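Local coordinates for protein putative Nitroreductase (Anabaena variabilis ATCC 29413, PDB 3EO7) that binds flavin mononucleotide and probably acts as an FMN-dependent oxidoreductase of the nitroreductase type, at residues Arg80-Thr85 with Gly190-Asn195; Asn195-Ala200 with Gly464-Leu469; Leu74-Phe79 with Ala201-Arg206. One frame throughout, in Å; residues are numbered along the deposited sequence.

Contact 1 (Arg80-Thr85 with Gly190-Asn195); sequences RSYGLT and GHLLGN
The two backbones come closest where Ser81 of helix 66-82 meets Asn195 of helix 181-202, with 4.8 Å between Ser81 CA and Asn195 CA. The side chain of Asn195 starts toward the other helix, and its CB lies 3.6 Å from Ser81 O. Its ND2 donates to that same Ser81 O over 3.1 Å in a nearly straight bond (165°). The acceptor lies close to the amide plane of Asn195, whereas ND2 stands above the plane of the Ser81 carbonyl. ND2 also bonds Ala99 O, and OD1 accepts from Gln465 NE2, so three bonds fix the rotation of this buried amide. Helix 181-202 belongs to the nitroreductase fold and carries His191, one turn before Asn195, which touches the FMN; contact 1 thus joins the helix that brings His191 to the flavin to the region where helix 66-82 gives way, through Gly83, to the hairpin of strands 84-90 and 93-98. Leu192 straddles the remaining surface. With CG anti to the backbone N (chi1 171°), it places CD1 3.3 Å from Ser81 O and 3.9 Å from Tyr82 CD1. The other methyl, CD2, sits over the face of the Tyr82 ring, 4.3 Å from the centroid and 11° off the normal, a CH-pi contact. At the far end of that ring, Tyr82 OH is hydrogen-bonded to Ala109 O of strand 109-115. Ser81 OG turns back to Leu77 O of its own helix.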
ATOM      1  N   ARG A  80     -13.504  -6.093   4.172  1.00 16.42           N
ATOM      2  CA  ARG A  80     -13.317  -4.733   3.711  1.00 17.31           C
ATOM      3  C   ARG A  80     -11.849  -4.535   3.330  1.00 19.64           C
ATOM      4  O   ARG A  80     -11.539  -3.640   2.565  1.00 20.78           O
ATOM      5  CB  ARG A  80     -13.723  -3.728   4.787  1.00 18.89           C
ATOM      6  CG  ARG A  80     -15.224  -3.710   5.170  1.00 22.86           C
ATOM      7  CD  ARG A  80     -16.037  -2.840   4.248  1.00 40.31           C
ATOM      8  NE  ARG A  80     -17.476  -2.938   4.541  1.00 41.65           N
ATOM      9  CZ  ARG A  80     -18.394  -3.559   3.785  1.00 45.85           C
ATOM     10  NH1 ARG A  80     -18.091  -4.162   2.634  1.00 44.49           N
ATOM     11  NH2 ARG A  80     -19.666  -3.552   4.182  1.00 45.52           N
ATOM     12  N   SER A  81     -10.947  -5.363   3.867  1.00 16.93           N
ATOM     13  CA  SER A  81      -9.518  -5.251   3.560  1.00 18.41           C
ATOM     14  C   SER A  81      -9.123  -5.900   2.221  1.00 18.08           C
ATOM     15  O   SER A  81      -8.365  -5.314   1.453  1.00 16.68           O
ATOM     16  CB  SER A  81      -8.646  -5.881   4.652  1.00 22.29           C
ATOM     17  OG  SER A  81      -8.722  -5.133   5.848  1.00 21.96           O
ATOM     18  N   TYR A  82      -9.579  -7.128   1.985  1.00 15.99           N
ATOM     19  CA  TYR A  82      -9.097  -7.899   0.829  1.00 17.46           C
ATOM     20  C   TYR A  82     -10.133  -8.835   0.241  1.00 16.70           C
ATOM     21  O   TYR A  82      -9.796  -9.786  -0.470  1.00 17.73           O
ATOM     22  CB  TYR A  82      -7.850  -8.661   1.254  1.00 15.86           C
ATOM     23  CG  TYR A  82      -6.839  -8.994   0.187  1.00 16.11           C
ATOM     24  CD1 TYR A  82      -6.467  -8.044  -0.770  1.00 16.58           C
ATOM     25  CD2 TYR A  82      -6.237 -10.241   0.134  1.00 17.21           C
ATOM     26  CE1 TYR A  82      -5.499  -8.330  -1.747  1.00 17.73           C
ATOM     27  CE2 TYR A  82      -5.285 -10.535  -0.827  1.00 15.38           C
ATOM     28  CZ  TYR A  82      -4.914  -9.569  -1.780  1.00 16.27           C
ATOM     29  OH  TYR A  82      -3.952  -9.860  -2.740  1.00 17.10           O
ATOM     30  N   GLY A  83     -11.398  -8.508   0.461  1.00 16.34           N
ATOM     31  CA  GLY A  83     -12.473  -9.325  -0.041  1.00 15.77           C
ATOM     32  C   GLY A  83     -12.673  -9.108  -1.520  1.00 15.21           C
ATOM     33  O   GLY A  83     -12.224  -8.094  -2.079  1.00 15.40           O
ATOM     34  N   LEU A  84     -13.371 -10.052  -2.140  1.00 15.38           N
ATOM     35  CA  LEU A  84     -13.760  -9.914  -3.557  1.00 15.24           C
ATOM     36  C   LEU A  84     -14.926  -8.943  -3.684  1.00 18.89           C
ATOM     37  O   LEU A  84     -15.921  -9.124  -2.999  1.00 18.60           O
ATOM     38  CB  LEU A  84     -14.104 -11.273  -4.126  1.00 15.48           C
ATOM     39  CG  LEU A  84     -13.037 -12.335  -4.077  1.00 16.57           C
ATOM     40  CD1 LEU A  84     -13.568 -13.559  -4.903  1.00 20.26           C
ATOM     41  CD2 LEU A  84     -11.651 -11.817  -4.554  1.00 18.49           C
ATOM     42  N   THR A  85     -14.794  -7.892  -4.510  1.00 14.26           N
ATOM     43  CA  THR A  85     -15.870  -6.895  -4.640  1.00 16.51           C
ATOM     44  C   THR A  85     -16.428  -6.709  -6.058  1.00 18.80           C
ATOM     45  O   THR A  85     -17.397  -5.964  -6.243  1.00 18.44           O
ATOM     46  CB  THR A  85     -15.433  -5.553  -4.028  1.00 17.66           C
ATOM     47  OG1 THR A  85     -14.419  -4.960  -4.837  1.00 17.20           O
ATOM     48  CG2 THR A  85     -14.965  -5.749  -2.611  1.00 15.20           C
ATOM     49  N   GLY A 190       1.029  -1.986  -0.012  1.00 15.31           N
ATOM     50  CA  GLY A 190       0.721  -0.743   0.673  1.00 16.31           C
ATOM     51  C   GLY A 190      -0.748  -0.369   0.582  1.00 16.61           C
ATOM     52  O   GLY A 190      -1.319   0.085   1.557  1.00 14.61           O
ATOM     53  N   HIS A 191      -1.365  -0.600  -0.577  1.00 15.96           N
ATOM     54  CA  HIS A 191      -2.797  -0.337  -0.744  1.00 15.97           C
ATOM     55  C   HIS A 191      -3.602  -1.200   0.233  1.00 14.21           C
ATOM     56  O   HIS A 191      -4.546  -0.707   0.892  1.00 15.42           O
ATOM     57  CB  HIS A 191      -3.282  -0.578  -2.191  1.00 15.87           C
ATOM     58  CG  HIS A 191      -3.028   0.568  -3.131  1.00 14.42           C
ATOM     59  ND1 HIS A 191      -3.925   1.596  -3.299  1.00 13.89           N
ATOM     60  CD2 HIS A 191      -1.967   0.861  -3.925  1.00 14.85           C
ATOM     61  CE1 HIS A 191      -3.434   2.463  -4.187  1.00 15.44           C
ATOM     62  NE2 HIS A 191      -2.256   2.036  -4.591  1.00 15.56           N
ATOM     63  N   LEU A 192      -3.251  -2.476   0.320  1.00 14.65           N
ATOM     64  CA  LEU A 192      -3.894  -3.373   1.290  1.00 15.44           C
ATOM     65  C   LEU A 192      -3.697  -2.893   2.731  1.00 14.37           C
ATOM     66  O   LEU A 192      -4.629  -2.927   3.538  1.00 15.15           O
ATOM     67  CB  LEU A 192      -3.354  -4.785   1.090  1.00 14.59           C
ATOM     68  CG  LEU A 192      -3.745  -5.824   2.142  1.00 16.84           C
ATOM     69  CD1 LEU A 192      -5.267  -5.944   2.248  1.00 17.20           C
ATOM     70  CD2 LEU A 192      -3.110  -7.161   1.677  1.00 16.68           C
ATOM     71  N   LEU A 193      -2.491  -2.437   3.067  1.00 15.43           N
ATOM     72  CA  LEU A 193      -2.246  -1.868   4.391  1.00 16.09           C
ATOM     73  C   LEU A 193      -3.157  -0.688   4.688  1.00 15.98           C
ATOM     74  O   LEU A 193      -3.630  -0.560   5.826  1.00 15.85           O
ATOM     75  CB  LEU A 193      -0.788  -1.430   4.572  1.00 16.34           C
ATOM     76  CG  LEU A 193       0.325  -2.505   4.462  1.00 15.66           C
ATOM     77  CD1 LEU A 193       1.680  -1.853   4.823  1.00 18.62           C
ATOM     78  CD2 LEU A 193       0.021  -3.722   5.348  1.00 18.35           C
ATOM     79  N   GLY A 194      -3.384   0.184   3.685  1.00 14.96           N
ATOM     80  CA  GLY A 194      -4.344   1.304   3.841  1.00 15.23           C
ATOM     81  C   GLY A 194      -5.745   0.764   4.147  1.00 14.58           C
ATOM     82  O   GLY A 194      -6.453   1.282   5.030  1.00 15.13           O
ATOM     83  N   ASN A 195      -6.169  -0.292   3.467  1.00 15.98           N
ATOM     84  CA  ASN A 195      -7.499  -0.862   3.790  1.00 15.01           C
ATOM     85  C   ASN A 195      -7.530  -1.454   5.189  1.00 15.82           C
ATOM     86  O   ASN A 195      -8.529  -1.338   5.897  1.00 17.07           O
ATOM     87  CB  ASN A 195      -7.928  -1.972   2.831  1.00 17.13           C
ATOM     88  CG  ASN A 195      -8.399  -1.474   1.514  1.00 14.78           C
ATOM     89  OD1 ASN A 195      -8.641  -0.261   1.309  1.00 14.75           O
ATOM     90  ND2 ASN A 195      -8.527  -2.393   0.577  1.00 15.00           N
TER

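Contact 2 (Asn195-Ala200 with Gly464-Leu469); sequences NIELSA and GQRLNL
Asn195 and Gln465 meet where helix 181-202 of the first nitroreductase-family region packs against helix 452-473 of the second, an interface within one chain that recalls the two-subunit dimers common in this family. The short helical segments cross at 59°, their axes approaching to 10.6 Å. Gln465 NE2 donates to Asn195 OD1 over 2.8 Å, in a bent bond tilted from both carbonyl and amide planes; the two amides stand 75° apart. The other end of the glutamine amide, OE1, bonds His191 ND1, which makes Gln465 a second-shell residue behind a histidine that touches the FMN. A buried salt bridge lies further along. Glu197 sends its CG between the backbone N and the carbonyl carbon (chi1 55°), and the bend at its next bond carries the carboxylate to Arg466. Arg466 NH1 donates to Glu197 OE2 over 2.9 Å, meeting its syn lone pair, and OE2 lies in the plane of the guanidinium; NH1 is also 3.1 Å from Glu197 OE1. His462 NE2 bonds the same OE2, so the buried negative charge is probably stabilised by both neighbours. Leu198 and Leu469 meet end on through their methyls, with Leu198 CD1 3.4 Å from Leu469 CD1, closer than carbons usually pack; Leu469 CD1 also lies 3.9 Å from Asn195 OD1. Around this core, Met331 of helix 325-333 touches Asn195 and both leucines, Phe356 of helix 347-358 takes Arg466 in a cation-pi contact and through its carbonyl, and Pro207 of strand 205-207 rests on Glu197.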
ATOM      1  N   ASN A 195      -6.169  -0.292   3.467  1.00 15.98           N
ATOM      2  CA  ASN A 195      -7.499  -0.862   3.790  1.00 15.01           C
ATOM      3  C   ASN A 195      -7.530  -1.454   5.189  1.00 15.82           C
ATOM      4  O   ASN A 195      -8.529  -1.338   5.897  1.00 17.07           O
ATOM      5  CB  ASN A 195      -7.928  -1.972   2.831  1.00 17.13           C
ATOM      6  CG  ASN A 195      -8.399  -1.474   1.514  1.00 14.78           C
ATOM      7  OD1 ASN A 195      -8.641  -0.261   1.309  1.00 14.75           O
ATOM      8  ND2 ASN A 195      -8.527  -2.393   0.577  1.00 15.00           N
ATOM      9  N   ILE A 196      -6.464  -2.140   5.571  1.00 16.39           N
ATOM     10  CA  ILE A 196      -6.419  -2.741   6.908  1.00 16.69           C
ATOM     11  C   ILE A 196      -6.601  -1.684   7.994  1.00 16.78           C
ATOM     12  O   ILE A 196      -7.402  -1.880   8.918  1.00 14.73           O
ATOM     13  CB  ILE A 196      -5.168  -3.581   7.109  1.00 15.26           C
ATOM     14  CG1 ILE A 196      -5.225  -4.813   6.217  1.00 15.77           C
ATOM     15  CG2 ILE A 196      -4.972  -4.035   8.622  1.00 15.84           C
ATOM     16  CD1 ILE A 196      -3.909  -5.593   6.207  1.00 16.58           C
ATOM     17  N   GLU A 197      -5.893  -0.561   7.919  1.00 15.31           N
ATOM     18  CA  GLU A 197      -6.097   0.448   8.955  1.00 18.83           C
ATOM     19  C   GLU A 197      -7.518   1.023   8.950  1.00 15.49           C
ATOM     20  O   GLU A 197      -8.091   1.257  10.019  1.00 16.46           O
ATOM     21  CB  GLU A 197      -5.077   1.583   8.939  1.00 20.82           C
ATOM     22  CG  GLU A 197      -4.941   2.288   7.681  1.00 23.25           C
ATOM     23  CD  GLU A 197      -5.106   3.827   7.819  1.00 25.56           C
ATOM     24  OE1 GLU A 197      -5.923   4.361   8.576  1.00 26.29           O
ATOM     25  OE2 GLU A 197      -4.494   4.502   7.029  1.00 19.17           O
ATOM     26  N   LEU A 198      -8.100   1.233   7.768  1.00 14.78           N
ATOM     27  CA  LEU A 198      -9.462   1.795   7.697  1.00 15.19           C
ATOM     28  C   LEU A 198     -10.537   0.783   8.129  1.00 15.47           C
ATOM     29  O   LEU A 198     -11.457   1.119   8.878  1.00 15.58           O
ATOM     30  CB  LEU A 198      -9.735   2.372   6.310  1.00 16.69           C
ATOM     31  CG  LEU A 198      -8.842   3.587   6.013  1.00 12.90           C
ATOM     32  CD1 LEU A 198      -8.928   3.999   4.492  1.00 16.20           C
ATOM     33  CD2 LEU A 198      -9.209   4.778   6.981  1.00 16.23           C
ATOM     34  N   SER A 199     -10.382  -0.449   7.656  0.50 16.20           N
ATOM     35  CA  SER A 199     -11.251  -1.574   8.014  0.50 16.65           C
ATOM     36  C   SER A 199     -11.202  -1.830   9.530  0.50 17.13           C
ATOM     37  O   SER A 199     -12.202  -2.145  10.155  0.50 16.82           O
ATOM     38  CB  SER A 199     -10.772  -2.830   7.273  0.50 16.16           C
ATOM     39  OG  SER A 199     -11.715  -3.870   7.400  0.50 18.57           O
ATOM     40  N   ALA A 200     -10.004  -1.709  10.095  1.00 17.34           N
ATOM     41  CA  ALA A 200      -9.788  -1.863  11.537  1.00 16.41           C
ATOM     42  C   ALA A 200     -10.547  -0.771  12.268  1.00 16.94           C
ATOM     43  O   ALA A 200     -11.287  -1.075  13.213  1.00 16.85           O
ATOM     44  CB  ALA A 200      -8.309  -1.820  11.845  1.00 16.13           C
ATOM     45  N   GLY A 464      -1.698   6.099  -1.374  1.00 14.93           N
ATOM     46  CA  GLY A 464      -2.506   5.895  -2.565  1.00 15.43           C
ATOM     47  C   GLY A 464      -3.902   5.378  -2.247  1.00 15.27           C
ATOM     48  O   GLY A 464      -4.889   5.837  -2.797  1.00 15.40           O
ATOM     49  N   GLN A 465      -4.012   4.446  -1.306  1.00 15.53           N
ATOM     50  CA  GLN A 465      -5.332   3.880  -1.052  1.00 14.61           C
ATOM     51  C   GLN A 465      -6.247   4.923  -0.417  1.00 15.63           C
ATOM     52  O   GLN A 465      -7.436   4.956  -0.700  1.00 15.84           O
ATOM     53  CB  GLN A 465      -5.253   2.620  -0.205  1.00 14.58           C
ATOM     54  CG  GLN A 465      -6.583   1.906  -0.051  1.00 15.42           C
ATOM     55  CD  GLN A 465      -7.157   1.319  -1.350  1.00 16.11           C
ATOM     56  OE1 GLN A 465      -6.558   1.406  -2.408  1.00 15.23           O
ATOM     57  NE2 GLN A 465      -8.346   0.699  -1.253  1.00 14.42           N
ATOM     58  N   ARG A 466      -5.680   5.763   0.460  1.00 14.95           N
ATOM     59  CA  ARG A 466      -6.476   6.808   1.074  1.00 14.82           C
ATOM     60  C   ARG A 466      -6.958   7.769  -0.009  1.00 14.60           C
ATOM     61  O   ARG A 466      -8.099   8.191   0.006  1.00 15.38           O
ATOM     62  CB  ARG A 466      -5.687   7.531   2.158  1.00 16.30           C
ATOM     63  CG  ARG A 466      -5.344   6.645   3.369  1.00 17.78           C
ATOM     64  CD  ARG A 466      -4.632   7.430   4.468  1.00 19.48           C
ATOM     65  NE  ARG A 466      -5.505   8.377   5.178  1.00 18.42           N
ATOM     66  CZ  ARG A 466      -6.081   8.143   6.360  1.00 20.32           C
ATOM     67  NH1 ARG A 466      -5.893   6.994   6.960  1.00 19.08           N
ATOM     68  NH2 ARG A 466      -6.847   9.049   6.946  1.00 17.13           N
ATOM     69  N   LEU A 467      -6.088   8.093  -0.960  1.00 14.75           N
ATOM     70  CA  LEU A 467      -6.462   8.976  -2.067  1.00 15.56           C
ATOM     71  C   LEU A 467      -7.543   8.335  -2.944  1.00 15.81           C
ATOM     72  O   LEU A 467      -8.471   9.013  -3.369  1.00 15.53           O
ATOM     73  CB  LEU A 467      -5.230   9.315  -2.965  1.00 17.23           C
ATOM     74  CG  LEU A 467      -4.173  10.286  -2.465  1.00 22.50           C
ATOM     75  CD1 LEU A 467      -2.877  10.202  -3.303  1.00 22.60           C
ATOM     76  CD2 LEU A 467      -4.770  11.722  -2.513  1.00 21.21           C
ATOM     77  N   ASN A 468      -7.401   7.043  -3.257  1.00 15.71           N
ATOM     78  CA  ASN A 468      -8.373   6.328  -4.071  1.00 15.21           C
ATOM     79  C   ASN A 468      -9.771   6.328  -3.403  1.00 16.39           C
ATOM     80  O   ASN A 468     -10.766   6.621  -4.040  1.00 16.10           O
ATOM     81  CB  ASN A 468      -7.945   4.875  -4.383  1.00 15.05           C
ATOM     82  CG  ASN A 468      -6.992   4.769  -5.576  1.00 15.23           C
ATOM     83  OD1 ASN A 468      -7.358   4.192  -6.608  1.00 16.52           O
ATOM     84  ND2 ASN A 468      -5.785   5.314  -5.447  1.00 16.11           N
ATOM     85  N   LEU A 469      -9.808   6.002  -2.118  1.00 15.75           N
ATOM     86  CA  LEU A 469     -11.066   5.946  -1.362  1.00 15.40           C
ATOM     87  C   LEU A 469     -11.698   7.331  -1.276  1.00 16.32           C
ATOM     88  O   LEU A 469     -12.910   7.489  -1.535  1.00 15.90           O
ATOM     89  CB  LEU A 469     -10.826   5.326   0.007  1.00 16.48           C
ATOM     90  CG  LEU A 469     -10.524   3.815   0.001  1.00 15.43           C
ATOM     91  CD1 LEU A 469     -10.091   3.333   1.412  1.00 15.25           C
ATOM     92  CD2 LEU A 469     -11.713   3.013  -0.552  1.00 15.32           C
TER

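Contact 3 (Leu74-Phe79 with Ala201-Arg206); sequences LSRLLF and AITDYR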
ATOM      1  N   LEU A  74     -14.197  -9.551  13.003  1.00 17.02           N
ATOM      2  CA  LEU A  74     -13.092 -10.154  12.219  1.00 17.73           C
ATOM      3  C   LEU A  74     -13.501 -10.348  10.744  1.00 16.80           C
ATOM      4  O   LEU A  74     -12.737 -10.081   9.815  1.00 16.58           O
ATOM      5  CB  LEU A  74     -12.671 -11.525  12.813  1.00 16.96           C
ATOM      6  CG  LEU A  74     -11.483 -12.188  12.057  1.00 20.59           C
ATOM      7  CD1 LEU A  74     -10.229 -11.300  12.127  1.00 20.63           C
ATOM      8  CD2 LEU A  74     -11.231 -13.630  12.600  1.00 22.60           C
ATOM      9  N   SER A  75     -14.727 -10.811  10.542  1.00 16.26           N
ATOM     10  CA  SER A  75     -15.259 -11.059   9.191  1.00 16.73           C
ATOM     11  C   SER A  75     -15.274  -9.764   8.379  1.00 15.62           C
ATOM     12  O   SER A  75     -14.810  -9.701   7.229  1.00 15.21           O
ATOM     13  CB  SER A  75     -16.664 -11.664   9.297  1.00 17.90           C
ATOM     14  OG  SER A  75     -17.247 -11.856   8.020  1.00 16.51           O
ATOM     15  N   ARG A  76     -15.793  -8.715   8.986  1.00 14.55           N
ATOM     16  CA  ARG A  76     -15.853  -7.408   8.332  1.00 19.08           C
ATOM     17  C   ARG A  76     -14.484  -6.788   8.093  1.00 17.37           C
ATOM     18  O   ARG A  76     -14.236  -6.204   7.019  1.00 16.31           O
ATOM     19  CB  ARG A  76     -16.757  -6.470   9.145  1.00 19.55           C
ATOM     20  CG  ARG A  76     -17.024  -5.090   8.543  1.00 30.31           C
ATOM     21  CD  ARG A  76     -17.889  -4.231   9.489  1.00 33.68           C
ATOM     22  NE  ARG A  76     -19.082  -4.957   9.919  1.00 44.33           N
ATOM     23  CZ  ARG A  76     -20.250  -4.968   9.275  1.00 52.27           C
ATOM     24  NH1 ARG A  76     -20.417  -4.273   8.145  1.00 45.42           N
ATOM     25  NH2 ARG A  76     -21.266  -5.686   9.776  1.00 51.55           N
ATOM     26  N   LEU A  77     -13.581  -6.906   9.077  1.00 16.19           N
ATOM     27  CA  LEU A  77     -12.237  -6.389   8.941  1.00 16.65           C
ATOM     28  C   LEU A  77     -11.556  -7.022   7.723  1.00 16.53           C
ATOM     29  O   LEU A  77     -11.013  -6.326   6.859  1.00 17.07           O
ATOM     30  CB  LEU A  77     -11.424  -6.631  10.230  1.00 16.91           C
ATOM     31  CG  LEU A  77     -10.036  -5.973  10.303  1.00 21.04           C
ATOM     32  CD1 LEU A  77      -9.613  -5.799  11.786  1.00 21.69           C
ATOM     33  CD2 LEU A  77      -9.016  -6.784   9.508  1.00 20.19           C
ATOM     34  N   LEU A  78     -11.687  -8.335   7.594  1.00 15.64           N
ATOM     35  CA  LEU A  78     -11.019  -9.038   6.500  1.00 15.63           C
ATOM     36  C   LEU A  78     -11.680  -8.734   5.167  1.00 14.79           C
ATOM     37  O   LEU A  78     -10.998  -8.483   4.159  1.00 16.71           O
ATOM     38  CB  LEU A  78     -10.943 -10.517   6.776  1.00 16.27           C
ATOM     39  CG  LEU A  78      -9.967 -10.986   7.879  1.00 18.72           C
ATOM     40  CD1 LEU A  78     -10.245 -12.448   8.283  1.00 18.16           C
ATOM     41  CD2 LEU A  78      -8.536 -10.784   7.373  1.00 18.40           C
ATOM     42  N   PHE A  79     -13.006  -8.719   5.161  1.00 16.43           N
ATOM     43  CA  PHE A  79     -13.738  -8.494   3.907  1.00 16.45           C
ATOM     44  C   PHE A  79     -13.509  -7.108   3.314  1.00 17.98           C
ATOM     45  O   PHE A  79     -13.350  -6.942   2.096  1.00 16.41           O
ATOM     46  CB  PHE A  79     -15.223  -8.759   4.085  1.00 17.45           C
ATOM     47  CG  PHE A  79     -15.953  -8.747   2.790  1.00 18.67           C
ATOM     48  CD1 PHE A  79     -15.740  -9.783   1.866  1.00 17.23           C
ATOM     49  CD2 PHE A  79     -16.762  -7.680   2.440  1.00 27.53           C
ATOM     50  CE1 PHE A  79     -16.357  -9.768   0.637  1.00 23.08           C
ATOM     51  CE2 PHE A  79     -17.399  -7.662   1.202  1.00 33.25           C
ATOM     52  CZ  PHE A  79     -17.183  -8.702   0.301  1.00 22.97           C
ATOM     53  N   ALA A 201     -10.428   0.490  11.828  1.00 15.18           N
ATOM     54  CA  ALA A 201     -11.154   1.574  12.488  1.00 17.72           C
ATOM     55  C   ALA A 201     -12.648   1.267  12.558  1.00 17.62           C
ATOM     56  O   ALA A 201     -13.294   1.460  13.606  1.00 17.07           O
ATOM     57  CB  ALA A 201     -10.910   2.931  11.783  1.00 17.23           C
ATOM     58  N   ILE A 202     -13.178   0.781  11.443  1.00 16.78           N
ATOM     59  CA  ILE A 202     -14.610   0.449  11.301  1.00 16.67           C
ATOM     60  C   ILE A 202     -15.035  -0.594  12.331  1.00 18.50           C
ATOM     61  O   ILE A 202     -16.152  -0.532  12.854  1.00 17.80           O
ATOM     62  CB  ILE A 202     -14.948  -0.031   9.845  1.00 17.06           C
ATOM     63  CG1 ILE A 202     -14.844   1.144   8.849  1.00 17.67           C
ATOM     64  CG2 ILE A 202     -16.368  -0.646   9.753  1.00 17.66           C
ATOM     65  CD1 ILE A 202     -14.750   0.712   7.376  1.00 15.46           C
ATOM     66  N   THR A 203     -14.124  -1.505  12.660  1.00 15.86           N
ATOM     67  CA  THR A 203     -14.373  -2.620  13.565  1.00 13.79           C
ATOM     68  C   THR A 203     -13.708  -2.482  14.963  1.00 13.28           C
ATOM     69  O   THR A 203     -13.563  -3.459  15.693  1.00 15.66           O
ATOM     70  CB  THR A 203     -13.989  -3.945  12.900  1.00 15.69           C
ATOM     71  OG1 THR A 203     -12.637  -3.894  12.479  1.00 15.49           O
ATOM     72  CG2 THR A 203     -14.911  -4.249  11.678  1.00 16.20           C
ATOM     73  N   ASP A 204     -13.365  -1.259  15.338  1.00 14.76           N
ATOM     74  CA  ASP A 204     -12.764  -0.960  16.645  1.00 16.28           C
ATOM     75  C   ASP A 204     -11.467  -1.706  16.943  1.00 15.44           C
ATOM     76  O   ASP A 204     -11.226  -2.148  18.066  1.00 14.91           O
ATOM     77  CB  ASP A 204     -13.785  -1.140  17.772  1.00 15.46           C
ATOM     78  CG  ASP A 204     -14.937  -0.205  17.648  1.00 22.03           C
ATOM     79  OD1 ASP A 204     -14.713   1.009  17.514  1.00 23.20           O
ATOM     80  OD2 ASP A 204     -16.065  -0.696  17.698  1.00 21.74           O
ATOM     81  N   TYR A 205     -10.667  -1.851  15.900  1.00 16.25           N
ATOM     82  CA  TYR A 205      -9.325  -2.436  15.978  1.00 14.34           C
ATOM     83  C   TYR A 205      -8.332  -1.372  15.537  1.00 15.63           C
ATOM     84  O   TYR A 205      -8.702  -0.395  14.858  1.00 17.09           O
ATOM     85  CB  TYR A 205      -9.182  -3.646  15.054  1.00 14.99           C
ATOM     86  CG  TYR A 205      -9.543  -4.954  15.702  1.00 15.66           C
ATOM     87  CD1 TYR A 205      -8.624  -5.587  16.521  1.00 17.04           C
ATOM     88  CD2 TYR A 205     -10.774  -5.542  15.527  1.00 18.94           C
ATOM     89  CE1 TYR A 205      -8.905  -6.769  17.140  1.00 18.43           C
ATOM     90  CE2 TYR A 205     -11.069  -6.761  16.152  1.00 17.45           C
ATOM     91  CZ  TYR A 205     -10.116  -7.355  16.951  1.00 22.51           C
ATOM     92  OH  TYR A 205     -10.331  -8.547  17.609  1.00 21.22           O
ATOM     93  N   ARG A 206      -7.088  -1.545  15.971  1.00 15.72           N
ATOM     94  CA  ARG A 206      -5.971  -0.728  15.485  1.00 15.92           C
ATOM     95  C   ARG A 206      -4.822  -1.680  15.145  1.00 16.07           C
ATOM     96  O   ARG A 206      -4.344  -2.438  16.003  1.00 16.40           O
ATOM     97  CB  ARG A 206      -5.475   0.309  16.477  1.00 17.51           C
ATOM     98  CG  ARG A 206      -4.366   1.177  15.836  1.00 18.65           C
ATOM     99  CD  ARG A 206      -3.682   2.051  16.824  1.00 20.95           C
ATOM    100  NE  ARG A 206      -2.906   3.079  16.134  1.00 16.32           N
ATOM    101  CZ  ARG A 206      -1.668   2.943  15.676  1.00 18.02           C
ATOM    102  NH1 ARG A 206      -0.988   1.804  15.800  1.00 15.68           N
ATOM    103  NH2 ARG A 206      -1.104   3.976  15.077  1.00 16.33           N
TER
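Arg76 of helix 66-82 passes its aliphatic stem slantwise over the CG2 methyl of Thr203, just past helix 181-202. Its CB lies 3.8 Å from Thr203 CG2; CG follows at 3.9 Å from that methyl, and CD at 3.7 Å. Here CD also meets Ile202 CG2, at 3.9 Å. The chain then bends at chi3 (-51°), and the guanidinium leaves for Glu328 of helix 325-333, to which NH1 is salt-bridged. On the next residue, Leu77 CD1 touches both Thr203 OG1 (3.6 Å) and Tyr205 CD2 (3.9 Å), the Leu77 side chain crossing theirs at about a right angle. Thr203 OG1 is itself turned back to Ser199 O and Ala200 O, while Tyr205 OH bonds Trp70 NE1. With an alanine in place of Thr203 the methyl and hydroxyl are both gone, which would probably open a gap beside the stem of Arg76 and leave the carbonyls of Ser199 and Ala200 without this partner. Thr203 is the first residue to leave helical angles, and Asp204, with positive phi, follows as the C-prime residue: Tyr205 N to Ala200 O and Asp204 N to Ala201 O make the Schellman motif that ends the helix before edge strand 205-207.

From the N terminus, helix 66-82 supplies the first segments of contact 3 and then contact 1. The chain runs through most of the first sheet before helix 181-202 closes contact 1 with 190-195; its next turn, starting at the shared Asn195, opens contact 2, and its end, with the turn into strand 205-207, closes contact 3. Contact 1 therefore lies within the span of contact 3, contacts 1 and 2 follow in series, and contacts 2 and 3 cross, because contact 2 closes only at 464-469 on helix 452-473. Helix 181-202 joins all three, tied to helix 66-82 on one flank and to the second family region on another, with His191 and Gln465 linking contacts 1 and 2 beside the flavin.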